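Local coordinates for protein DnaJ homolog subfamily C member 3 (Mus musculus, PDB 3IEG) that binds misfolded proteins as an endoplasmic reticulum co-chaperone through its tetratricopeptide repeats, stimulates the ATPase of HSPA8 and restrains the GCN2 kinase in the unfolded protein response, at residues L156-A161 with K178-L183; C163-K166 with K172-S175. One frame throughout, in Å; residues are numbered along the deposited sequence.

Contact 1 (L156-A161 with K178-L183); sequences LRELRA and KAASKL
Arg-157 lies against two successive alanines of the facing helix, its aliphatic part meeting Ala-180 and its charged end Ala-179. The chain first departs with CG anti to the backbone N (chi1 -160°), which carries CG to 3.9 Å from Ala-180 CB, and then bends sharply at chi2 (89°). That bend swings the rest of the side chain across the neighbouring helix, from Ala-180 toward Ala-179. The guanidinium group is thereby laid against Ala-179, whose methyl packs over one of its faces, with Ala-179 CB 3.5 Å from Arg-157 NH2 and 3.7 Å from NE. Arg-157 NE also has a long, weak ion pair with Asp-176.

Glu-158, the next residue, reaches the Ala-180 methyl with its CG. This atom, beside the backbone N and anti to the carbonyl carbon (chi1 -67°), approaches to 3.8 Å from Ala-180 CB, and the extended chain beyond it carries the carboxylate past the alanine. The buried Ala-180 methyl rests against the CG methylenes of both residues. Small residues on 178-183 let the backbones come close, the CA atoms of Arg-157 and Ala-180 being 6.0 Å apart.

On other faces of 156-161, Leu-156 and Leu-159 pack against helices 104-132 and 136-149, while Arg-160 forms salt bridges to Asp-144 and Asp-176. The pairing joins the beginning of helix 154-166 to the end of helix 170-181, the two antiparallel helices of the fifth tetratricopeptide repeat, and such close packing through alanines is characteristic of the TPR helix-turn-helix hairpin.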
ATOM      1  N   LEU A 156      -3.102   4.306 -13.944  1.00 31.34           N
ATOM      2  CA  LEU A 156      -3.937   5.388 -13.421  1.00 30.91           C
ATOM      3  C   LEU A 156      -4.040   5.308 -11.912  1.00 31.15           C
ATOM      4  O   LEU A 156      -4.156   6.319 -11.238  1.00 31.12           O
ATOM      5  CB  LEU A 156      -5.321   5.375 -14.057  1.00 30.76           C
ATOM      6  CG  LEU A 156      -5.378   5.781 -15.527  1.00 30.08           C
ATOM      7  CD1 LEU A 156      -6.819   6.095 -15.908  1.00 30.02           C
ATOM      8  CD2 LEU A 156      -4.466   6.976 -15.811  1.00 29.14           C
ATOM      9  N   ARG A 157      -3.999   4.084 -11.400  1.00 31.62           N
ATOM     10  CA  ARG A 157      -3.822   3.807  -9.983  1.00 32.06           C
ATOM     11  C   ARG A 157      -2.543   4.446  -9.448  1.00 31.96           C
ATOM     12  O   ARG A 157      -2.554   5.114  -8.421  1.00 32.05           O
ATOM     13  CB  ARG A 157      -3.711   2.301  -9.781  1.00 32.45           C
ATOM     14  CG  ARG A 157      -4.003   1.850  -8.401  1.00 33.22           C
ATOM     15  CD  ARG A 157      -5.465   1.582  -8.316  1.00 36.20           C
ATOM     16  NE  ARG A 157      -5.875   1.399  -6.939  1.00 39.03           N
ATOM     17  CZ  ARG A 157      -6.967   0.745  -6.598  1.00 39.17           C
ATOM     18  NH1 ARG A 157      -7.724   0.225  -7.551  1.00 39.21           N
ATOM     19  NH2 ARG A 157      -7.288   0.615  -5.319  1.00 40.64           N
ATOM     20  N   GLU A 158      -1.438   4.215 -10.142  1.00 31.89           N
ATOM     21  CA  GLU A 158      -0.168   4.787  -9.741  1.00 32.29           C
ATOM     22  C   GLU A 158      -0.166   6.304  -9.874  1.00 31.38           C
ATOM     23  O   GLU A 158       0.448   6.973  -9.056  1.00 31.61           O
ATOM     24  CB  GLU A 158       0.984   4.170 -10.529  1.00 32.20           C
ATOM     25  CG  GLU A 158       1.207   2.691 -10.217  1.00 33.88           C
ATOM     26  CD  GLU A 158       2.368   2.090 -10.992  1.00 34.26           C
ATOM     27  OE1 GLU A 158       2.520   2.404 -12.189  1.00 38.19           O
ATOM     28  OE2 GLU A 158       3.140   1.305 -10.404  1.00 37.86           O
ATOM     29  N   LEU A 159      -0.854   6.835 -10.885  1.00 30.59           N
ATOM     30  CA  LEU A 159      -0.985   8.276 -11.055  1.00 30.05           C
ATOM     31  C   LEU A 159      -1.756   8.926  -9.909  1.00 29.96           C
ATOM     32  O   LEU A 159      -1.382  10.000  -9.446  1.00 30.14           O
ATOM     33  CB  LEU A 159      -1.639   8.628 -12.389  1.00 30.36           C
ATOM     34  CG  LEU A 159      -1.785  10.138 -12.681  1.00 30.05           C
ATOM     35  CD1 LEU A 159      -0.448  10.762 -13.048  1.00 29.70           C
ATOM     36  CD2 LEU A 159      -2.789  10.385 -13.780  1.00 29.40           C
ATOM     37  N   ARG A 160      -2.816   8.276  -9.447  1.00 29.70           N
ATOM     38  CA  ARG A 160      -3.540   8.738  -8.269  1.00 30.05           C
ATOM     39  C   ARG A 160      -2.639   8.710  -7.034  1.00 30.57           C
ATOM     40  O   ARG A 160      -2.732   9.585  -6.175  1.00 30.73           O
ATOM     41  CB  ARG A 160      -4.791   7.891  -8.022  1.00 30.01           C
ATOM     42  CG  ARG A 160      -5.788   8.532  -7.068  1.00 29.38           C
ATOM     43  CD  ARG A 160      -6.365   7.505  -6.126  1.00 30.09           C
ATOM     44  NE  ARG A 160      -7.741   7.151  -6.428  1.00 30.64           N
ATOM     45  CZ  ARG A 160      -8.294   5.968  -6.181  1.00 30.48           C
ATOM     46  NH1 ARG A 160      -7.591   4.976  -5.654  1.00 29.68           N
ATOM     47  NH2 ARG A 160      -9.563   5.770  -6.498  1.00 31.93           N
ATOM     48  N   ALA A 161      -1.770   7.708  -6.951  1.00 30.73           N
ATOM     49  CA  ALA A 161      -0.824   7.622  -5.855  1.00 31.52           C
ATOM     50  C   ALA A 161       0.118   8.833  -5.860  1.00 32.11           C
ATOM     51  O   ALA A 161       0.343   9.450  -4.815  1.00 31.92           O
ATOM     52  CB  ALA A 161      -0.046   6.313  -5.916  1.00 31.52           C
ATOM     53  N   LYS A 178       0.223  -0.399  -3.506  1.00 34.51           N
ATOM     54  CA  LYS A 178       0.075  -1.806  -3.165  1.00 35.20           C
ATOM     55  C   LYS A 178      -0.990  -2.439  -4.042  1.00 35.36           C
ATOM     56  O   LYS A 178      -0.761  -3.503  -4.626  1.00 35.36           O
ATOM     57  CB  LYS A 178      -0.259  -2.006  -1.685  1.00 35.37           C
ATOM     58  CG  LYS A 178       0.928  -1.913  -0.751  1.00 36.47           C
ATOM     59  CD  LYS A 178       0.532  -2.344   0.663  1.00 38.45           C
ATOM     60  CE  LYS A 178       1.744  -2.478   1.577  1.00 38.68           C
ATOM     61  NZ  LYS A 178       2.756  -3.438   1.030  1.00 39.38           N
ATOM     62  N   ALA A 179      -2.143  -1.777  -4.157  1.00 35.70           N
ATOM     63  CA  ALA A 179      -3.206  -2.260  -5.042  1.00 36.01           C
ATOM     64  C   ALA A 179      -2.679  -2.444  -6.466  1.00 36.57           C
ATOM     65  O   ALA A 179      -2.862  -3.501  -7.062  1.00 36.91           O
ATOM     66  CB  ALA A 179      -4.398  -1.334  -5.014  1.00 35.64           C
ATOM     67  N   ALA A 180      -1.981  -1.431  -6.977  1.00 37.30           N
ATOM     68  CA  ALA A 180      -1.392  -1.450  -8.316  1.00 38.38           C
ATOM     69  C   ALA A 180      -0.426  -2.603  -8.543  1.00 39.33           C
ATOM     70  O   ALA A 180      -0.328  -3.120  -9.660  1.00 39.57           O
ATOM     71  CB  ALA A 180      -0.679  -0.133  -8.596  1.00 38.36           C
ATOM     72  N   SER A 181       0.298  -2.979  -7.492  1.00 40.34           N
ATOM     73  CA  SER A 181       1.302  -4.039  -7.568  1.00 41.24           C
ATOM     74  C   SER A 181       0.666  -5.412  -7.759  1.00 42.08           C
ATOM     75  O   SER A 181       1.250  -6.291  -8.377  1.00 41.82           O
ATOM     76  CB  SER A 181       2.190  -4.032  -6.319  1.00 41.06           C
ATOM     77  OG  SER A 181       1.424  -4.277  -5.159  1.00 40.13           O
ATOM     78  N   LYS A 182      -0.539  -5.575  -7.227  1.00 43.42           N
ATOM     79  CA  LYS A 182      -1.314  -6.798  -7.412  1.00 45.12           C
ATOM     80  C   LYS A 182      -1.856  -6.967  -8.843  1.00 45.74           C
ATOM     81  O   LYS A 182      -2.325  -8.038  -9.198  1.00 45.99           O
ATOM     82  CB  LYS A 182      -2.466  -6.846  -6.397  1.00 45.20           C
ATOM     83  CG  LYS A 182      -2.029  -7.210  -4.986  1.00 47.30           C
ATOM     84  CD  LYS A 182      -3.019  -6.703  -3.948  1.00 51.22           C
ATOM     85  CE  LYS A 182      -2.372  -6.663  -2.550  1.00 54.15           C
ATOM     86  NZ  LYS A 182      -2.866  -5.513  -1.707  1.00 55.58           N
ATOM     87  N   LEU A 183      -1.788  -5.918  -9.658  1.00 46.72           N
ATOM     88  CA  LEU A 183      -2.381  -5.935 -11.000  1.00 47.67           C
ATOM     89  C   LEU A 183      -1.322  -6.108 -12.070  1.00 48.66           C
ATOM     90  O   LEU A 183      -1.615  -6.580 -13.162  1.00 48.82           O
ATOM     91  CB  LEU A 183      -3.168  -4.643 -11.263  1.00 47.33           C
ATOM     92  CG  LEU A 183      -4.310  -4.302 -10.298  1.00 46.35           C
ATOM     93  CD1 LEU A 183      -4.691  -2.840 -10.396  1.00 45.55           C
ATOM     94  CD2 LEU A 183      -5.509  -5.184 -10.534  1.00 44.71           C
TER

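Contact 2 (C163-K166 with K172-S175); sequences CFIK and KAIS
Phe-164 and Lys-172 meet near the turn of a TPR helical hairpin, where the end of helix 154-166 faces the start of helix 170-181. The principal interaction is CH-pi: Lys-172 CB stands over one face of the phenyl ring, 3.9 Å from the Phe-164 ring centroid and 17° off the ring normal. Beyond CG the lysine chain is extended and runs obliquely across the ring, so that a second methylene, Lys-172 CD, reaches 3.9 Å from Phe-164 CE2. Phe-164 is turned to receive it by chi1 -79°, which sets CG beside the backbone N. The lysine is exposed, and its ammonium end leads away from the contact while its CB and CD methylenes lie against the ring.

Apolar packing makes up the remainder and centres on the buried Ala-173. Its methyl rests against two neighbouring residues of the other helix, and helix 188-201 adds Leu-197 against it. The CA atoms of Phe-164 and Ala-173 are only 5.2 Å apart, a spacing the small side chain permits. Phe-164 CB lies 3.9 Å from Ala-173 CB, and Ile-165 CG2 touches Ala-173 CB at 3.5 Å.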
ATOM      1  N   CYS A 163      -0.620  11.654  -6.917  1.00 33.58           N
ATOM      2  CA  CYS A 163      -1.397  12.791  -6.432  1.00 33.90           C
ATOM      3  C   CYS A 163      -1.350  12.820  -4.923  1.00 33.97           C
ATOM      4  O   CYS A 163      -1.156  13.867  -4.315  1.00 33.97           O
ATOM      5  CB  CYS A 163      -2.846  12.718  -6.900  1.00 33.64           C
ATOM      6  SG  CYS A 163      -3.029  13.068  -8.619  1.00 34.41           S
ATOM      7  N   PHE A 164      -1.509  11.648  -4.329  1.00 34.35           N
ATOM      8  CA  PHE A 164      -1.578  11.541  -2.900  1.00 34.74           C
ATOM      9  C   PHE A 164      -0.254  11.908  -2.262  1.00 35.02           C
ATOM     10  O   PHE A 164      -0.255  12.599  -1.244  1.00 35.07           O
ATOM     11  CB  PHE A 164      -2.043  10.147  -2.468  1.00 34.63           C
ATOM     12  CG  PHE A 164      -3.532   9.942  -2.571  1.00 35.18           C
ATOM     13  CD1 PHE A 164      -4.050   8.751  -3.081  1.00 35.57           C
ATOM     14  CD2 PHE A 164      -4.425  10.941  -2.156  1.00 34.79           C
ATOM     15  CE1 PHE A 164      -5.436   8.563  -3.178  1.00 35.63           C
ATOM     16  CE2 PHE A 164      -5.800  10.755  -2.253  1.00 34.06           C
ATOM     17  CZ  PHE A 164      -6.307   9.571  -2.767  1.00 34.29           C
ATOM     18  N   ILE A 165       0.869  11.476  -2.841  1.00 35.16           N
ATOM     19  CA  ILE A 165       2.145  11.874  -2.251  1.00 35.74           C
ATOM     20  C   ILE A 165       2.317  13.402  -2.321  1.00 35.53           C
ATOM     21  O   ILE A 165       2.690  14.018  -1.331  1.00 35.61           O
ATOM     22  CB  ILE A 165       3.431  11.077  -2.730  1.00 36.01           C
ATOM     23  CG1 ILE A 165       4.400  11.961  -3.508  1.00 37.31           C
ATOM     24  CG2 ILE A 165       3.109   9.765  -3.465  1.00 35.76           C
ATOM     25  CD1 ILE A 165       4.178  11.931  -5.032  1.00 41.34           C
ATOM     26  N   LYS A 166       1.993  14.003  -3.463  1.00 35.68           N
ATOM     27  CA  LYS A 166       2.063  15.457  -3.631  1.00 35.77           C
ATOM     28  C   LYS A 166       1.131  16.172  -2.666  1.00 36.09           C
ATOM     29  O   LYS A 166       1.418  17.271  -2.209  1.00 36.09           O
ATOM     30  CB  LYS A 166       1.684  15.861  -5.055  1.00 35.51           C
ATOM     31  CG  LYS A 166       2.696  15.494  -6.107  1.00 34.90           C
ATOM     32  CD  LYS A 166       3.872  16.450  -6.109  1.00 34.42           C
ATOM     33  CE  LYS A 166       4.634  16.318  -7.397  1.00 33.65           C
ATOM     34  NZ  LYS A 166       5.761  17.250  -7.457  1.00 32.56           N
ATOM     35  N   LYS A 172      -1.989   7.045   1.932  1.00 37.50           N
ATOM     36  CA  LYS A 172      -2.969   6.777   0.894  1.00 37.56           C
ATOM     37  C   LYS A 172      -2.247   6.313  -0.360  1.00 37.19           C
ATOM     38  O   LYS A 172      -2.683   5.375  -1.034  1.00 37.42           O
ATOM     39  CB  LYS A 172      -3.851   8.000   0.635  1.00 37.76           C
ATOM     40  CG  LYS A 172      -4.878   8.256   1.740  1.00 38.72           C
ATOM     41  CD  LYS A 172      -5.863   9.334   1.342  1.00 40.79           C
ATOM     42  CE  LYS A 172      -6.932   9.494   2.407  1.00 43.17           C
ATOM     43  NZ  LYS A 172      -8.062  10.376   1.948  1.00 44.63           N
ATOM     44  N   ALA A 173      -1.118   6.953  -0.639  1.00 36.74           N
ATOM     45  CA  ALA A 173      -0.274   6.593  -1.767  1.00 36.53           C
ATOM     46  C   ALA A 173       0.248   5.161  -1.667  1.00 36.60           C
ATOM     47  O   ALA A 173       0.145   4.407  -2.627  1.00 36.40           O
ATOM     48  CB  ALA A 173       0.865   7.586  -1.906  1.00 36.07           C
ATOM     49  N   ILE A 174       0.783   4.776  -0.506  1.00 37.23           N
ATOM     50  CA  ILE A 174       1.242   3.390  -0.291  1.00 37.77           C
ATOM     51  C   ILE A 174       0.140   2.406  -0.657  1.00 37.45           C
ATOM     52  O   ILE A 174       0.390   1.390  -1.311  1.00 38.09           O
ATOM     53  CB  ILE A 174       1.772   3.105   1.170  1.00 38.20           C
ATOM     54  CG1 ILE A 174       0.683   3.316   2.238  1.00 40.63           C
ATOM     55  CG2 ILE A 174       2.989   3.989   1.517  1.00 37.86           C
ATOM     56  CD1 ILE A 174      -0.069   2.028   2.781  1.00 43.66           C
ATOM     57  N   SER A 175      -1.083   2.727  -0.255  1.00 36.67           N
ATOM     58  CA  SER A 175      -2.214   1.842  -0.467  1.00 36.14           C
ATOM     59  C   SER A 175      -2.549   1.664  -1.946  1.00 35.60           C
ATOM     60  O   SER A 175      -2.794   0.552  -2.406  1.00 35.20           O
ATOM     61  CB  SER A 175      -3.424   2.362   0.297  1.00 36.14           C
ATOM     62  OG  SER A 175      -4.593   1.771  -0.211  1.00 36.76           O
TER

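Overall arrangement
Both contacts join helix 154-166 to helix 170-181 within TPR 5, and contact 2 is nested inside the loop that contact 1 closes. Their centres are 10 Å apart, and they adjoin where Ala-161 O packs on Ala-173 CB at 3.5 Å. Each is partly buried, with one buried alanine at its middle and longer side chains around it. The chemistry differs along the hairpin: at its wider end, contact 1 sets the methylenes and flat cation of charged residues against methyls, whereas contact 2, nearer the turn, sets the methylenes of an exposed lysine on an aromatic face and a branched aliphatic chain on an alanine methyl.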